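Local structure of NADH oxidoreductase (Mesorhizobium loti, 3PI7) at residues Glu34-Gln39 with Phe68-Tyr73; Ala155-Val160 with Lys186-Arg191. The protein probably binds NADPH and acts as an oxidoreductase on NAD(P)H, as a putative quinone reductase combining a GroES-like fold with a Rossmann fold. One frame throughout, in Å; residues are numbered along the deposited sequence. Where two conformers were deposited one is given.

Contact 1: residues Glu34-Gln39 with Phe68-Tyr73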
# COMPACT_ATOMS: atom_id res chain seq x y z
N GLU A 34 -31.13 3.96 18.31
CA GLU A 34 -32.46 3.77 17.70
C GLU A 34 -32.47 3.72 16.19
O GLU A 34 -33.32 3.00 15.67
CB GLU A 34 -33.45 4.83 18.18
CG GLU A 34 -33.72 4.77 19.68
CD GLU A 34 -32.76 5.53 20.57
OE1 GLU A 34 -31.72 6.03 20.08
OE2 GLU A 34 -33.02 5.57 21.79
N PRO A 35 -31.58 4.39 15.43
CA PRO A 35 -31.62 4.21 13.96
C PRO A 35 -31.16 2.81 13.53
O PRO A 35 -31.52 2.33 12.45
CB PRO A 35 -30.59 5.23 13.45
CG PRO A 35 -30.29 6.15 14.59
CD PRO A 35 -30.52 5.35 15.82
N TYR A 36 -30.40 2.14 14.40
CA TYR A 36 -29.67 0.92 14.06
C TYR A 36 -30.11 -0.31 14.77
O TYR A 36 -29.88 -1.42 14.27
CB TYR A 36 -28.17 1.12 14.38
CG TYR A 36 -27.63 2.41 13.83
CD1 TYR A 36 -27.63 2.66 12.47
CD2 TYR A 36 -27.21 3.43 14.69
CE1 TYR A 36 -27.19 3.88 11.96
CE2 TYR A 36 -26.80 4.67 14.19
CZ TYR A 36 -26.79 4.88 12.82
OH TYR A 36 -26.34 6.08 12.32
N LEU A 37 -30.67 -0.15 15.98
CA LEU A 37 -31.04 -1.31 16.78
C LEU A 37 -32.34 -1.07 17.47
O LEU A 37 -32.66 0.08 17.82
CB LEU A 37 -29.94 -1.57 17.83
CG LEU A 37 -28.56 -2.00 17.34
CD1 LEU A 37 -27.58 -2.02 18.47
CD2 LEU A 37 -28.62 -3.38 16.71
N GLU A 38 -33.09 -2.14 17.67
CA GLU A 38 -34.33 -2.08 18.41
C GLU A 38 -34.34 -3.22 19.40
O GLU A 38 -33.89 -4.33 19.08
CB GLU A 38 -35.56 -2.14 17.51
CG GLU A 38 -35.68 -3.37 16.63
CD GLU A 38 -37.00 -3.49 15.90
OE1 GLU A 38 -38.03 -3.04 16.45
OE2 GLU A 38 -37.02 -4.05 14.78
N GLN A 39 -34.80 -2.93 20.61
CA GLN A 39 -34.91 -3.97 21.62
C GLN A 39 -36.13 -4.79 21.26
O GLN A 39 -37.19 -4.23 20.97
CB GLN A 39 -35.00 -3.36 23.02
CG GLN A 39 -34.99 -4.44 24.11
CD GLN A 39 -35.29 -3.89 25.47
OE1 GLN A 39 -34.75 -2.85 25.88
NE2 GLN A 39 -36.13 -4.60 26.21
N PHE A 68 -20.41 -2.04 12.25
CA PHE A 68 -21.30 -3.06 11.72
C PHE A 68 -22.77 -2.66 11.78
O PHE A 68 -23.47 -2.86 10.79
CB PHE A 68 -21.05 -4.39 12.43
CG PHE A 68 -22.03 -5.46 12.02
CD1 PHE A 68 -21.94 -6.06 10.77
CD2 PHE A 68 -23.06 -5.85 12.88
CE1 PHE A 68 -22.83 -7.08 10.40
CE2 PHE A 68 -23.96 -6.84 12.49
CZ PHE A 68 -23.85 -7.44 11.25
N ILE A 69 -23.26 -2.15 12.92
CA ILE A 69 -24.70 -1.83 13.05
C ILE A 69 -25.08 -0.66 12.10
O ILE A 69 -26.21 -0.59 11.59
CB ILE A 69 -25.12 -1.58 14.53
CG1 ILE A 69 -24.51 -0.27 15.10
CG2 ILE A 69 -24.72 -2.79 15.39
CD1 ILE A 69 -24.97 0.11 16.50
N LYS A 70 -24.09 0.18 11.80
CA LYS A 70 -24.26 1.32 10.90
C LYS A 70 -24.20 0.89 9.44
O LYS A 70 -24.42 1.72 8.58
CB LYS A 70 -23.18 2.36 11.18
CG LYS A 70 -23.45 3.12 12.49
CD LYS A 70 -22.25 4.00 12.87
CE LYS A 70 -22.73 5.36 13.30
NZ LYS A 70 -22.74 6.32 12.16
N GLY A 71 -23.93 -0.39 9.17
CA GLY A 71 -23.79 -0.93 7.81
C GLY A 71 -22.50 -0.48 7.13
O GLY A 71 -22.43 -0.43 5.90
N GLN A 72 -21.50 -0.13 7.93
CA GLN A 72 -20.22 0.44 7.53
C GLN A 72 -19.03 -0.51 7.79
O GLN A 72 -17.87 -0.09 7.74
CB GLN A 72 -20.01 1.76 8.27
CG GLN A 72 -21.00 2.81 7.76
CD GLN A 72 -21.09 4.07 8.56
OE1 GLN A 72 -22.05 4.81 8.45
NE2 GLN A 72 -20.13 4.34 9.41
N TYR A 73 -19.32 -1.78 8.07
CA TYR A 73 -18.28 -2.76 8.33
C TYR A 73 -18.11 -3.68 7.10
O TYR A 73 -18.84 -3.56 6.13
CB TYR A 73 -18.65 -3.57 9.60
CG TYR A 73 -17.51 -4.40 10.14
CD1 TYR A 73 -16.36 -3.80 10.65
CD2 TYR A 73 -17.63 -5.79 10.24
CE1 TYR A 73 -15.32 -4.56 11.17
CE2 TYR A 73 -16.58 -6.56 10.74
CZ TYR A 73 -15.44 -5.94 11.22
OH TYR A 73 -14.39 -6.68 11.72
O HOH W 1 -28.75 -1.65 11.77

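Contact 2: residues Ala155-Val160 with Lys186-Arg191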
# COMPACT_ATOMS: atom_id res chain seq x y z
N ALA A 155 -1.39 -10.29 17.36
CA ALA A 155 -1.06 -10.45 15.96
C ALA A 155 -0.37 -9.21 15.38
O ALA A 155 0.61 -9.35 14.65
CB ALA A 155 -2.32 -10.76 15.18
N MSE A 156 -0.84 -8.01 15.72
CA MSE A 156 -0.25 -6.79 15.17
C MSE A 156 1.06 -6.44 15.86
O MSE A 156 1.98 -5.99 15.20
CB MSE A 156 -1.25 -5.63 15.22
CG MSE A 156 -2.41 -5.85 14.24
SE MSE A 156 -3.40 -4.21 13.77
CE MSE A 156 -3.39 -3.62 15.52
N PHE A 157 1.18 -6.72 17.15
CA PHE A 157 2.46 -6.47 17.80
C PHE A 157 3.52 -7.42 17.21
O PHE A 157 4.69 -7.01 17.10
CB PHE A 157 2.35 -6.56 19.32
CG PHE A 157 3.66 -6.19 19.96
CD1 PHE A 157 4.20 -4.91 19.80
CD2 PHE A 157 4.39 -7.13 20.69
CE1 PHE A 157 5.44 -4.59 20.36
CE2 PHE A 157 5.61 -6.79 21.26
CZ PHE A 157 6.14 -5.53 21.07
N ASP A 158 3.12 -8.65 16.75
CA ASP A 158 4.04 -9.60 16.11
C ASP A 158 4.63 -8.95 14.84
O ASP A 158 5.80 -9.16 14.53
CB ASP A 158 3.32 -10.92 15.78
CG ASP A 158 3.36 -12.00 16.86
OD1 ASP A 158 4.11 -11.83 17.85
OD2 ASP A 158 2.67 -13.04 16.69
N ILE A 159 3.83 -8.13 14.12
CA ILE A 159 4.31 -7.42 12.91
C ILE A 159 5.40 -6.44 13.33
O ILE A 159 6.46 -6.38 12.70
CB ILE A 159 3.17 -6.69 12.17
CG1 ILE A 159 2.10 -7.69 11.69
CG2 ILE A 159 3.72 -5.84 11.01
CD1 ILE A 159 0.73 -7.01 11.30
N VAL A 160 5.15 -5.68 14.40
CA VAL A 160 6.13 -4.72 14.92
C VAL A 160 7.43 -5.47 15.29
O VAL A 160 8.53 -5.01 14.95
CB VAL A 160 5.55 -3.95 16.13
CG1 VAL A 160 6.61 -3.05 16.77
CG2 VAL A 160 4.34 -3.13 15.71
N LYS A 186 5.96 -2.15 25.99
CA LYS A 186 6.73 -1.76 27.18
C LYS A 186 7.50 -2.97 27.73
O LYS A 186 8.66 -2.83 28.10
CB LYS A 186 5.81 -1.15 28.26
CG LYS A 186 6.56 -0.57 29.46
CD LYS A 186 5.60 -0.09 30.55
CE LYS A 186 6.36 0.49 31.72
NZ LYS A 186 5.47 1.28 32.62
N GLU A 187 6.87 -4.14 27.73
CA GLU A 187 7.48 -5.39 28.19
C GLU A 187 8.72 -5.77 27.39
O GLU A 187 9.68 -6.28 27.96
CB GLU A 187 6.48 -6.55 28.07
CG GLU A 187 5.32 -6.54 29.04
CD GLU A 187 4.34 -7.68 28.78
OE1 GLU A 187 4.74 -8.69 28.17
OE2 GLU A 187 3.17 -7.54 29.19
N GLU A 188 8.69 -5.54 26.07
CA GLU A 188 9.75 -5.94 25.15
C GLU A 188 10.70 -4.80 24.79
O GLU A 188 11.56 -4.99 23.93
CB GLU A 188 9.14 -6.53 23.87
CG GLU A 188 8.26 -7.73 24.13
CD GLU A 188 8.80 -9.06 23.63
OE1 GLU A 188 10.02 -9.31 23.76
OE2 GLU A 188 7.97 -9.88 23.16
N GLY A 189 10.53 -3.63 25.40
CA GLY A 189 11.37 -2.46 25.13
C GLY A 189 11.07 -1.73 23.84
O GLY A 189 11.94 -1.02 23.32
N PHE A 190 9.86 -1.92 23.28
CA PHE A 190 9.48 -1.19 22.08
C PHE A 190 8.96 0.19 22.51
O PHE A 190 8.65 0.41 23.69
CB PHE A 190 8.48 -1.97 21.23
CG PHE A 190 9.15 -3.09 20.47
CD1 PHE A 190 9.46 -4.30 21.10
CD2 PHE A 190 9.42 -2.97 19.12
CE1 PHE A 190 10.09 -5.33 20.41
CE2 PHE A 190 10.05 -4.01 18.42
CZ PHE A 190 10.36 -5.19 19.07
N ARG A 191 8.91 1.12 21.57
CA ARG A 191 8.62 2.53 21.83
C ARG A 191 7.44 3.02 21.02
O ARG A 191 7.60 3.50 19.91
CB ARG A 191 9.87 3.34 21.51
CG ARG A 191 11.00 3.02 22.46
CD ARG A 191 12.30 3.66 22.01
NE ARG A 191 12.25 5.13 22.08
CZ ARG A 191 12.53 5.84 23.16
NH1 ARG A 191 12.83 5.24 24.31
NH2 ARG A 191 12.49 7.17 23.12

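Contact 1: residues Glu34-Gln39 with Phe68-Tyr73
Tyr36 lays its ring against Lys70, whose CG sits over one face in a CH-pi contact, 3.9 Å from the ring centroid and 15° off the normal. Pro35 CB covers the opposite face, so the phenol is sandwiched between its own neighbour in sequence and the lysine. From CG onward the lysine chain bends at chi3 and chi4 and carries NZ round to the hydroxyl side of the ring. There NZ lies 3.6 Å from Tyr36 OH, too far to bond it. The two polar ends look to the 26-31 region instead: Tyr36 OH hydrogen-bonds Glu31, and Lys70 NZ the carbonyl of Gly27.

Ile69 meets the base of the tyrosine. Its CG1 takes the position between backbone N and carbonyl carbon (chi1 69°), and the chain extends from there to put CD1 4.0 Å from Tyr36 CB. The same methyl reaches Leu37 CD1 at 3.9 Å, with the leucine and isoleucine side chains crossing at about a right angle.

The backbones themselves are joined through a water that donates to Tyr36 O (2.8 Å) and to Ile69 O (2.8 Å). The start of strand 37-43, with Tyr36 just before it, and the end of helix 63-69, with Lys70 just past it, are thus joined by apolar and CH-pi packing and one bridging water, while the direct polar bonds of Tyr36 and Lys70 are spent on the 26-31 region.

Contact 2: residues Ala155-Val160 with Lys186-Arg191
Phe157 drives the edge of its ring into the face of Phe190, a T-shaped pair with centroids 5.2 Å apart and planes at 84°. The leading atom is Phe157 CZ, 3.5 Å from Phe190 CD1, with CE1 close behind over the same face. Val160, three residues further along the helix, sets CG1 3.7 Å from Phe190 CD2; valine and phenylalanine side chains run past one another in opposite directions. Glu188 adds a smaller touch, its CG meeting the edge of the Phe157 ring at CE2 (4.0 Å) with its methylene carbon, not its carboxylate.

What places these groups lies partly in the backbone. Phe157 swings its ring opposite the backbone N (chi1 -175°), which extends it from helix 148-163 across to the end of helix 176-188. On the other side the chain leaves that helix through a Schellman motif at Gly189, whose positive phi turns it so that Phe190 faces back toward helix 148-163.

A second shell closes round the rings. Leu184 and Ala185 of helix 176-188 pack on Phe157, Ala185 also touches Phe190, and Ile236 of strand 236-239 backs Val160. Lys166 makes a cation-pi contact with Phe190. With an alanine here in place of Phe190, the edge of Phe157 would probably lose the face it points into, Val160 CG1 its neighbour, and Lys166 its aromatic partner.

Arg191 then enters strand 191-196, bonded through its backbone to Lys166 and Phe168. Strand 167-170, helix 176-188 and strand 191-196, the two strands parallel neighbours in the sheet, make a beta-alpha-beta crossover of the Rossmann fold, and helix 148-163 packs on its helix-to-strand turn.

How the contacts relate
From the N terminus, the chain forms strand 10-16 and then pairs strand 37-43 with it. Contact 1 closes a loop of 28 residues, rich in strand, bringing the end of helix 63-69 back to the start of strand 37-43. The chain then runs through strands 86-94, 107-111 and 123-127 of the mixed sheet before helix 148-163 opens contact 2. That contact closes 25 residues, about half of them helical, with strand 167-170 among them, and ties helix 148-163 to the turn between helix 176-188 and strand 191-196 of the Rossmann sheet. The two loops follow in series, neither nested nor crossed. The centres of contacts 1 and 2 lie about 34 Å apart, on opposite sides of the chain's centre.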